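PDB 2GP4: 6-phosphogluconate dehydratase from Shewanella oneidensis, which catalyses the dehydration of 6-phosphogluconate to 2-keto-3-deoxy-6-phosphogluconate, a step of the Entner-Doudoroff pathway, and is seen here without its iron-sulfur cluster. Local coordinates for residues A[377-382]-A[427-432]. Sequence-based numbering, arbitrary orientation.
Sequences IKELLD and LTSVAT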
loop_
_atom_site.group_PDB
_atom_site.type_symbol
_atom_site.label_atom_id
_atom_site.label_comp_id
_atom_site.label_asym_id
_atom_site.label_seq_id
_atom_site.Cartn_x
_atom_site.Cartn_y
_atom_site.Cartn_z
ATOM N N ILE A 377 16.401 -2.817 -5.020
ATOM C CA ILE A 377 15.988 -3.904 -5.903
ATOM C C ILE A 377 17.135 -4.874 -6.181
ATOM O O ILE A 377 16.912 -6.074 -6.243
ATOM C CB ILE A 377 15.300 -3.370 -7.189
ATOM C CG1 ILE A 377 13.901 -2.840 -6.837
ATOM C CG2 ILE A 377 15.204 -4.446 -8.266
ATOM C CD1 ILE A 377 13.178 -2.147 -7.975
ATOM N N LYS A 378 18.357 -4.363 -6.306
ATOM C CA LYS A 378 19.521 -5.234 -6.487
ATOM C C LYS A 378 19.739 -6.135 -5.267
ATOM O O LYS A 378 19.929 -7.348 -5.411
ATOM C CB LYS A 378 20.786 -4.429 -6.791
ATOM C CG LYS A 378 22.027 -5.299 -6.970
ATOM C CD LYS A 378 23.312 -4.493 -6.966
ATOM C CE LYS A 378 24.506 -5.390 -7.258
ATOM N NZ LYS A 378 24.881 -6.194 -6.070
ATOM N N GLU A 379 19.695 -5.531 -4.081
ATOM C CA GLU A 379 19.831 -6.250 -2.814
ATOM C C GLU A 379 18.800 -7.363 -2.656
ATOM O O GLU A 379 19.149 -8.500 -2.312
ATOM C CB GLU A 379 19.728 -5.285 -1.634
ATOM C CG GLU A 379 20.965 -4.440 -1.424
ATOM C CD GLU A 379 22.144 -5.260 -0.948
ATOM O OE1 GLU A 379 22.021 -5.918 0.108
ATOM O OE2 GLU A 379 23.191 -5.250 -1.631
ATOM N N LEU A 380 17.534 -7.038 -2.908
ATOM C CA LEU A 380 16.473 -8.018 -2.750
ATOM C C LEU A 380 16.596 -9.140 -3.789
ATOM O O LEU A 380 16.451 -10.319 -3.451
ATOM C CB LEU A 380 15.097 -7.346 -2.778
ATOM C CG LEU A 380 14.814 -6.359 -1.636
ATOM C CD1 LEU A 380 13.596 -5.506 -1.964
ATOM C CD2 LEU A 380 14.650 -7.061 -0.281
ATOM N N LEU A 381 16.889 -8.762 -5.032
ATOM C CA LEU A 381 17.241 -9.711 -6.086
ATOM C C LEU A 381 18.390 -10.642 -5.680
ATOM O O LEU A 381 18.247 -11.866 -5.750
ATOM C CB LEU A 381 17.590 -8.968 -7.380
ATOM C CG LEU A 381 16.658 -8.976 -8.603
ATOM C CD1 LEU A 381 15.277 -9.552 -8.317
ATOM C CD2 LEU A 381 16.552 -7.600 -9.253
ATOM N N ASP A 382 19.514 -10.063 -5.246
ATOM C CA ASP A 382 20.682 -10.841 -4.811
ATOM C C ASP A 382 20.334 -11.845 -3.713
ATOM O O ASP A 382 20.888 -12.941 -3.680
ATOM C CB ASP A 382 21.814 -9.932 -4.307
ATOM C CG ASP A 382 22.477 -9.131 -5.413
ATOM O OD1 ASP A 382 22.212 -9.388 -6.612
ATOM O OD2 ASP A 382 23.267 -8.219 -5.067
ATOM N N LEU A 427 19.232 4.086 4.191
ATOM C CA LEU A 427 19.122 2.931 3.314
ATOM C C LEU A 427 20.232 1.927 3.601
ATOM O O LEU A 427 21.396 2.301 3.752
ATOM C CB LEU A 427 19.171 3.382 1.856
ATOM C CG LEU A 427 19.117 2.349 0.732
ATOM C CD1 LEU A 427 17.877 1.484 0.804
ATOM C CD2 LEU A 427 19.172 3.088 -0.590
ATOM N N THR A 428 19.873 0.649 3.666
ATOM C CA THR A 428 20.830 -0.357 4.086
ATOM C C THR A 428 20.788 -1.634 3.241
ATOM O O THR A 428 19.806 -1.899 2.540
ATOM C CB THR A 428 20.686 -0.654 5.604
ATOM O OG1 THR A 428 21.902 -1.217 6.106
ATOM C CG2 THR A 428 19.525 -1.582 5.882
ATOM N N SER A 429 21.868 -2.408 3.311
ATOM C CA SER A 429 21.969 -3.695 2.625
ATOM C C SER A 429 21.247 -4.765 3.429
ATOM O O SER A 429 21.027 -4.588 4.632
ATOM C CB SER A 429 23.434 -4.089 2.484
ATOM O OG SER A 429 24.004 -4.272 3.765
ATOM N N VAL A 430 20.900 -5.878 2.781
ATOM C CA VAL A 430 20.224 -6.966 3.487
ATOM C C VAL A 430 21.126 -7.679 4.508
ATOM O O VAL A 430 20.625 -8.227 5.482
ATOM C CB VAL A 430 19.493 -7.992 2.542
ATOM C CG1 VAL A 430 18.986 -7.321 1.276
ATOM C CG2 VAL A 430 20.359 -9.197 2.218
ATOM N N ALA A 431 22.442 -7.654 4.294
ATOM C CA ALA A 431 23.379 -8.300 5.220
ATOM C C ALA A 431 23.373 -7.630 6.596
ATOM O O ALA A 431 23.468 -8.306 7.628
ATOM C CB ALA A 431 24.783 -8.321 4.641
ATOM N N THR A 432 23.255 -6.303 6.599
ATOM C CA THR A 432 23.199 -5.515 7.829
ATOM C C THR A 432 21.970 -4.587 7.839
ATOM O O THR A 432 22.103 -3.374 7.717
ATOM C CB THR A 432 24.493 -4.690 8.027
ATOM O OG1 THR A 432 24.575 -3.679 7.014
ATOM C CG2 THR A 432 25.723 -5.583 7.935
HETATM O O HOH W 1 23.522 -7.715 1.635
#
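E379 on a helical turn faces V430 in an irregular loop, their CA atoms 6.4 Å apart and the closest pair between 377-382 and 427-432. The E379 carboxylate reaches the loop backbone. E379 OE1 accepts a hydrogen bond from V430 N at 2.9 Å, with an N-H...O angle of 162°. The N-H arrives on the anti side of OE1, 21° out of the carboxylate plane. A bend at chi2 (-69°) curls the E379 chain as it crosses to the loop. A water donates to the same OE1 and accepts from A431 N, so one oxygen serves two successive backbone N-H groups, one directly and one through water. S429 CB lies 3.3 Å from E379 OE1. V430 CG1 packs alongside the aliphatic root of E379, 3.6 Å from its CB. Within the loop, T428 OG1 donates to T432 O. This is structural packing in which an acidic helix side chain holds loop backbone. The contact joins helix 372-383 to the loop between strands 411-416 and 440-445. V430 also touches A383, the last residue of that helix, while L427 packs against F375 and L376 and reaches helix 364-370.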